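Local atomic coordinates of phosphoserine aminotransferase (Bacillus alcalophilus, PDB entry 1W23), a protein that catalyses the reversible, pyridoxal-phosphate-dependent conversion of 3-phosphohydroxypyruvate to phosphoserine, the second step of serine biosynthesis from 3-phosphoglycerate. Residues K272-T277 against C333-Y338; L313-E318 against I354-N359. All coordinates share one frame; numbering follows the deposited sequence.

Contact 1: residues K272-T277 against C333-Y338; sequences KIIYDT and CRASIY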
loop_
_atom_site.group_PDB
_atom_site.type_symbol
_atom_site.label_atom_id
_atom_site.label_comp_id
_atom_site.label_asym_id
_atom_site.label_seq_id
_atom_site.Cartn_x
_atom_site.Cartn_y
_atom_site.Cartn_z
ATOM N N LYS A 272 -2.672 -2.566 33.065
ATOM C CA LYS A 272 -2.779 -2.327 34.525
ATOM C C LYS A 272 -1.401 -2.061 35.112
ATOM O O LYS A 272 -1.315 -1.267 36.070
ATOM C CB LYS A 272 -3.444 -3.528 35.175
ATOM C CG LYS A 272 -3.443 -3.570 36.696
ATOM C CD LYS A 272 -3.958 -4.896 37.231
ATOM C CE LYS A 272 -3.712 -5.135 38.704
ATOM N NZ LYS A 272 -4.063 -4.053 39.624
ATOM N N ILE A 273 -0.346 -2.682 34.621
ATOM C CA ILE A 273 1.007 -2.370 35.143
ATOM C C ILE A 273 1.279 -0.902 35.036
ATOM O O ILE A 273 1.794 -0.282 35.984
ATOM C CB ILE A 273 2.065 -3.194 34.387
ATOM C CG1 ILE A 273 1.967 -4.709 34.717
ATOM C CG2 ILE A 273 3.479 -2.690 34.664
ATOM C CD1 ILE A 273 2.728 -5.589 33.765
ATOM N N ILE A 274 0.979 -0.309 33.869
ATOM C CA ILE A 274 1.302 1.099 33.659
ATOM C C ILE A 274 0.329 2.003 34.394
ATOM O O ILE A 274 0.757 2.956 35.068
ATOM C CB ILE A 274 1.371 1.401 32.138
ATOM C CG1 ILE A 274 2.395 0.481 31.442
ATOM C CG2 ILE A 274 1.727 2.869 31.941
ATOM C CD1 ILE A 274 2.378 0.560 29.944
ATOM N N TYR A 275 -0.976 1.752 34.303
ATOM C CA TYR A 275 -1.933 2.570 35.035
ATOM C C TYR A 275 -1.718 2.520 36.553
ATOM O O TYR A 275 -1.856 3.554 37.217
ATOM C CB TYR A 275 -3.373 2.246 34.656
ATOM C CG TYR A 275 -3.789 2.722 33.286
ATOM C CD1 TYR A 275 -4.202 1.857 32.310
ATOM C CD2 TYR A 275 -3.762 4.078 32.955
ATOM C CE1 TYR A 275 -4.579 2.279 31.042
ATOM C CE2 TYR A 275 -4.146 4.525 31.710
ATOM C CZ TYR A 275 -4.544 3.615 30.753
ATOM O OH TYR A 275 -4.924 4.111 29.510
ATOM N N ASP A 276 -1.389 1.349 37.093
ATOM C CA ASP A 276 -1.119 1.288 38.533
ATOM C C ASP A 276 0.091 2.173 38.878
ATOM O O ASP A 276 0.117 2.811 39.949
ATOM C CB ASP A 276 -0.898 -0.148 38.975
ATOM C CG ASP A 276 -2.104 -0.987 39.120
ATOM O OD1 ASP A 276 -3.242 -0.495 39.037
ATOM O OD2 ASP A 276 -1.942 -2.210 39.391
ATOM N N THR A 277 1.094 2.180 38.009
ATOM C CA THR A 277 2.292 3.005 38.274
ATOM C C THR A 277 1.896 4.480 38.330
ATOM O O THR A 277 2.344 5.254 39.186
ATOM C CB THR A 277 3.356 2.766 37.230
ATOM O OG1 THR A 277 3.674 1.349 37.147
ATOM C CG2 THR A 277 4.646 3.466 37.539
ATOM N N CYS A 333 3.518 12.289 27.107
ATOM C CA CYS A 333 4.059 10.968 26.902
ATOM C C CYS A 333 2.943 10.037 26.412
ATOM O O CYS A 333 1.766 10.230 26.783
ATOM C CB CYS A 333 4.634 10.386 28.200
ATOM S SG CYS A 333 5.818 11.501 29.003
ATOM N N ARG A 334 3.288 9.033 25.647
ATOM C CA ARG A 334 2.314 8.050 25.171
ATOM C C ARG A 334 3.019 6.713 25.089
ATOM O O ARG A 334 3.931 6.534 24.306
ATOM C CB ARG A 334 1.750 8.422 23.801
ATOM C CG ARG A 334 0.760 7.394 23.274
ATOM C CD ARG A 334 0.031 7.865 22.024
ATOM N NE ARG A 334 0.959 8.234 20.950
ATOM C CZ ARG A 334 0.558 8.523 19.718
ATOM N NH1 ARG A 334 -0.715 8.479 19.382
ATOM N NH2 ARG A 334 1.501 8.884 18.808
ATOM N N ALA A 335 2.571 5.759 25.933
ATOM C CA ALA A 335 3.073 4.388 25.891
ATOM C C ALA A 335 2.069 3.557 25.063
ATOM O O ALA A 335 0.952 3.285 25.547
ATOM C CB ALA A 335 3.225 3.799 27.295
ATOM N N SER A 336 2.425 3.200 23.838
ATOM C CA SER A 336 1.565 2.376 22.989
ATOM C C SER A 336 1.878 0.919 23.286
ATOM O O SER A 336 3.022 0.489 23.233
ATOM C CB SER A 336 1.753 2.732 21.534
ATOM O OG SER A 336 1.372 4.077 21.273
ATOM N N ILE A 337 0.821 0.193 23.677
ATOM C CA ILE A 337 0.875 -1.153 24.218
ATOM C C ILE A 337 -0.085 -2.080 23.472
ATOM O O ILE A 337 -0.901 -2.792 24.014
ATOM C CB ILE A 337 0.643 -1.137 25.754
ATOM C CG1 ILE A 337 -0.623 -0.388 26.162
ATOM C CG2 ILE A 337 1.868 -0.587 26.453
ATOM C CD1 ILE A 337 -0.992 -0.592 27.634
ATOM N N TYR A 338 0.035 -2.051 22.138
ATOM C CA TYR A 338 -0.709 -2.914 21.250
ATOM C C TYR A 338 -0.449 -4.372 21.540
ATOM O O TYR A 338 0.449 -4.719 22.325
ATOM C CB TYR A 338 -0.308 -2.569 19.807
ATOM C CG TYR A 338 -0.528 -1.114 19.443
ATOM C CD1 TYR A 338 0.497 -0.359 18.898
ATOM C CD2 TYR A 338 -1.723 -0.469 19.614
ATOM C CE1 TYR A 338 0.334 0.944 18.547
ATOM C CE2 TYR A 338 -1.918 0.836 19.253
ATOM C CZ TYR A 338 -0.886 1.552 18.700
ATOM O OH TYR A 338 -1.104 2.889 18.374
#
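Ile-274 meets Ala-335 and Ile-337 without any flat group between them: the three are aliphatic, and the nearest ring, that of Tyr-275, comes no closer than 5.7 Å, from its CE1 to Ile-337 CD1. That ring rests against Val-299 and Arg-294, its OH bonded to the carbonyl oxygen of Ser-295; in the partner segment, Tyr-338 OH is hydrogen-bonded to Ala-9 O and Asn-298 ND2. The working end of the contact is Ile-274 CD1, which stands 3.7 Å from Ile-337 CG2, the two branches reaching for each other tip to tip. The same methyl lies 4.3 Å from Ala-335 CB. It gets there because CG1 of Ile-274 is anti to the carbonyl carbon (chi1 -57°) and chi2 near 171° carries CD1 straight on, out from the helix. In Ile-337 the CG1 branch sits between the backbone N and the carbonyl carbon, leaving CG2 to face the isoleucine of the helix. This is helix-on-sheet packing in the small C-terminal domain of a fold-type I aminotransferase: helix 259-279 lies against the three-stranded antiparallel sheet at its outer strand 333-336, with 8.6 Å between Ile-274 CA and Ala-335 CA. CB of Ala-335 points toward the helix and that of Ser-336 away, and the alternation carries on to Ile-337, just past the strand's end. Val-299 of the neighbouring strand touches both isoleucines, while Leu-349 and Cys-346 of helix 343-359 touch Ala-335 and Ile-337 respectively. Toward the C-terminal end of the helix segment, Thr-277 OG1 donates to Ile-273 O at 2.7 Å. Lys-270 NZ binds the carbonyl oxygens of Ile-337 and Tyr-338, adding a polar tie between the helix and the residues just after the strand.

Contact 2: residues L313-E318 against I354-N359; sequences LAKAKE and IQFKEN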
loop_
_atom_site.group_PDB
_atom_site.type_symbol
_atom_site.label_atom_id
_atom_site.label_comp_id
_atom_site.label_asym_id
_atom_site.label_seq_id
_atom_site.Cartn_x
_atom_site.Cartn_y
_atom_site.Cartn_z
ATOM N N LEU A 313 11.512 11.872 29.237
ATOM C CA LEU A 313 11.584 11.293 27.888
ATOM C C LEU A 313 13.034 11.103 27.452
ATOM O O LEU A 313 13.390 10.128 26.779
ATOM C CB LEU A 313 10.798 12.139 26.893
ATOM C CG LEU A 313 9.269 12.051 27.074
ATOM C CD1 LEU A 313 8.593 13.139 26.261
ATOM C CD2 LEU A 313 8.765 10.657 26.700
ATOM N N ALA A 314 13.936 12.018 27.867
ATOM C CA ALA A 314 15.348 11.861 27.553
ATOM C C ALA A 314 15.958 10.663 28.282
ATOM O O ALA A 314 16.742 9.931 27.680
ATOM C CB ALA A 314 16.135 13.153 27.875
ATOM N N LYS A 315 15.579 10.463 29.513
ATOM C CA LYS A 315 16.080 9.318 30.263
ATOM C C LYS A 315 15.559 8.047 29.644
ATOM O O LYS A 315 16.275 7.045 29.506
ATOM C CB LYS A 315 15.650 9.437 31.737
ATOM C CG LYS A 315 16.140 8.324 32.616
ATOM C CD LYS A 315 17.636 8.350 32.734
ATOM C CE LYS A 315 18.058 7.253 33.692
ATOM N NZ LYS A 315 19.542 7.081 33.678
ATOM N N ALA A 316 14.281 8.033 29.273
ATOM C CA ALA A 316 13.688 6.848 28.646
ATOM C C ALA A 316 14.462 6.504 27.372
ATOM O O ALA A 316 14.814 5.348 27.129
ATOM C CB ALA A 316 12.222 7.111 28.356
ATOM N N LYS A 317 14.759 7.490 26.539
ATOM C CA LYS A 317 15.484 7.228 25.313
ATOM C C LYS A 317 16.864 6.655 25.604
ATOM O O LYS A 317 17.317 5.692 24.934
ATOM C CB LYS A 317 15.583 8.495 24.449
ATOM C CG LYS A 317 16.134 8.325 23.049
ATOM C CD LYS A 317 16.161 9.639 22.244
ATOM C CE LYS A 317 16.108 9.419 20.746
ATOM N NZ LYS A 317 15.968 10.638 19.887
ATOM N N GLU A 318 17.567 7.219 26.612
ATOM C CA GLU A 318 18.882 6.749 27.027
ATOM C C GLU A 318 18.811 5.293 27.442
ATOM O O GLU A 318 19.781 4.550 27.205
ATOM C CB GLU A 318 19.395 7.642 28.170
ATOM C CG GLU A 318 20.756 7.279 28.705
ATOM C CD GLU A 318 20.833 6.639 30.052
ATOM O OE1 GLU A 318 20.051 6.880 30.990
ATOM O OE2 GLU A 318 21.801 5.814 30.173
ATOM N N ILE A 354 9.251 4.475 38.213
ATOM C CA ILE A 354 9.436 4.512 39.671
ATOM C C ILE A 354 10.779 5.134 39.997
ATOM O O ILE A 354 10.892 6.000 40.862
ATOM C CB ILE A 354 9.266 3.116 40.282
ATOM C CG1 ILE A 354 7.816 2.655 40.183
ATOM C CG2 ILE A 354 9.756 3.104 41.754
ATOM C CD1 ILE A 354 7.601 1.215 40.519
ATOM N N GLN A 355 11.822 4.697 39.298
ATOM C CA GLN A 355 13.159 5.217 39.572
ATOM C C GLN A 355 13.245 6.706 39.272
ATOM O O GLN A 355 13.840 7.471 40.052
ATOM C CB GLN A 355 14.214 4.397 38.795
ATOM C CG GLN A 355 15.663 4.890 38.977
ATOM C CD GLN A 355 16.678 4.190 38.073
ATOM O OE1 GLN A 355 16.715 2.968 37.882
ATOM N NE2 GLN A 355 17.529 4.964 37.423
ATOM N N PHE A 356 12.642 7.144 38.181
ATOM C CA PHE A 356 12.727 8.587 37.825
ATOM C C PHE A 356 12.030 9.412 38.887
ATOM O O PHE A 356 12.520 10.466 39.303
ATOM C CB PHE A 356 12.136 8.797 36.422
ATOM C CG PHE A 356 12.350 10.209 35.929
ATOM C CD1 PHE A 356 13.528 10.536 35.273
ATOM C CD2 PHE A 356 11.386 11.166 36.164
ATOM C CE1 PHE A 356 13.725 11.855 34.908
ATOM C CE2 PHE A 356 11.583 12.483 35.766
ATOM C CZ PHE A 356 12.749 12.831 35.136
ATOM N N LYS A 357 10.869 8.978 39.356
ATOM C CA LYS A 357 10.141 9.649 40.423
ATOM C C LYS A 357 10.954 9.709 41.692
ATOM O O LYS A 357 11.091 10.770 42.323
ATOM C CB LYS A 357 8.819 8.911 40.664
ATOM C CG LYS A 357 7.980 9.404 41.828
ATOM C CD LYS A 357 6.816 8.447 42.061
ATOM C CE LYS A 357 7.161 7.108 42.762
ATOM N NZ LYS A 357 5.980 6.267 43.097
ATOM N N GLU A 358 11.508 8.543 42.084
ATOM C CA GLU A 358 12.256 8.525 43.345
ATOM C C GLU A 358 13.505 9.370 43.284
ATOM O O GLU A 358 14.001 9.866 44.332
ATOM C CB GLU A 358 12.642 7.066 43.650
ATOM C CG GLU A 358 11.440 6.195 43.988
ATOM C CD GLU A 358 11.715 4.760 44.306
ATOM O OE1 GLU A 358 10.765 4.148 44.871
ATOM O OE2 GLU A 358 12.839 4.242 44.059
ATOM N N ASN A 359 14.104 9.571 42.102
ATOM C CA ASN A 359 15.379 10.283 41.985
ATOM C C ASN A 359 15.146 11.757 41.655
ATOM O O ASN A 359 16.081 12.575 41.650
ATOM C CB ASN A 359 16.263 9.649 40.924
ATOM C CG ASN A 359 16.781 8.271 41.308
ATOM O OD1 ASN A 359 16.715 7.887 42.491
ATOM N ND2 ASN A 359 17.281 7.518 40.296
#
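Lys-315 lies alongside Phe-356 and Gln-355 where two helices of the C-terminal domain, 306-318 and 343-359, come side by side at the protein surface. The domain is the smaller one of the class-V, fold-type I aminotransferases. Here the helices touch lightly: 96 Å² is buried in all, and the nearest CA atoms, those of Lys-315 and Phe-356, are 8.3 Å apart. Lys-315 CB points toward the other helix and comes within 4.3 Å of Phe-356 CD1, approaching the ring obliquely. CG is placed anti to the backbone N (chi1 -179°) and stays beside the ring, also 4.3 Å from Phe-356 CD1. At chi2, 66°, the chain bends; beyond it, CD moves away from the phenylalanine. CE then passes Gln-355, its closest approach being 4.4 Å to Gln-355 NE2, a loose brush of a methylene against an amide. Phe-356 itself reaches further into the domain than the lysine does. Its ring stacks edge-to-face with Phe-312, one turn back on helix 306-318, and touches Tyr-285 and Leu-303, so the aromatic group joins the helix pair to the neighbouring loops while CB and CG of the lysine stand beside CD1. Gln-355, one residue earlier, also has its CB turned toward the lysine, but its exposed amide touches the lysine with its nitrogen end alone. The charge at the tip does not cross to the partner helix. It turns back onto its own, where Glu-318 stands three residues on, and the salt bridge probably steadies the bent lysine beside the phenylalanine: Lys-315 NZ sits 2.7 Å from Glu-318 OE1, meeting that oxygen nearly along its C-O bond direction.

The centres of contacts 1 and 2 lie 15 Å apart in the C-terminal domain, on the same side of the chain's centre. Their segments alternate along the chain: 272-277, 313-318, 333-338, 354-359. Contact 1 sets a helix on the edge strand of the three-stranded sheet; contact 2 pairs the two later helices. Helix 343-359 is the next element after strand 333-336, and the two sites touch, Cys-333 SG being 3.8 Å from Leu-313 CD2 and Thr-277 CG2 4.2 Å from Ile-354 CG1. Contact 1 is buried, the side chain of Ile-337 about 13 Å from the bound pyridoxal phosphate; contact 2 lies at the surface, away from the cofactor site, and helix 343-359 ties the two together.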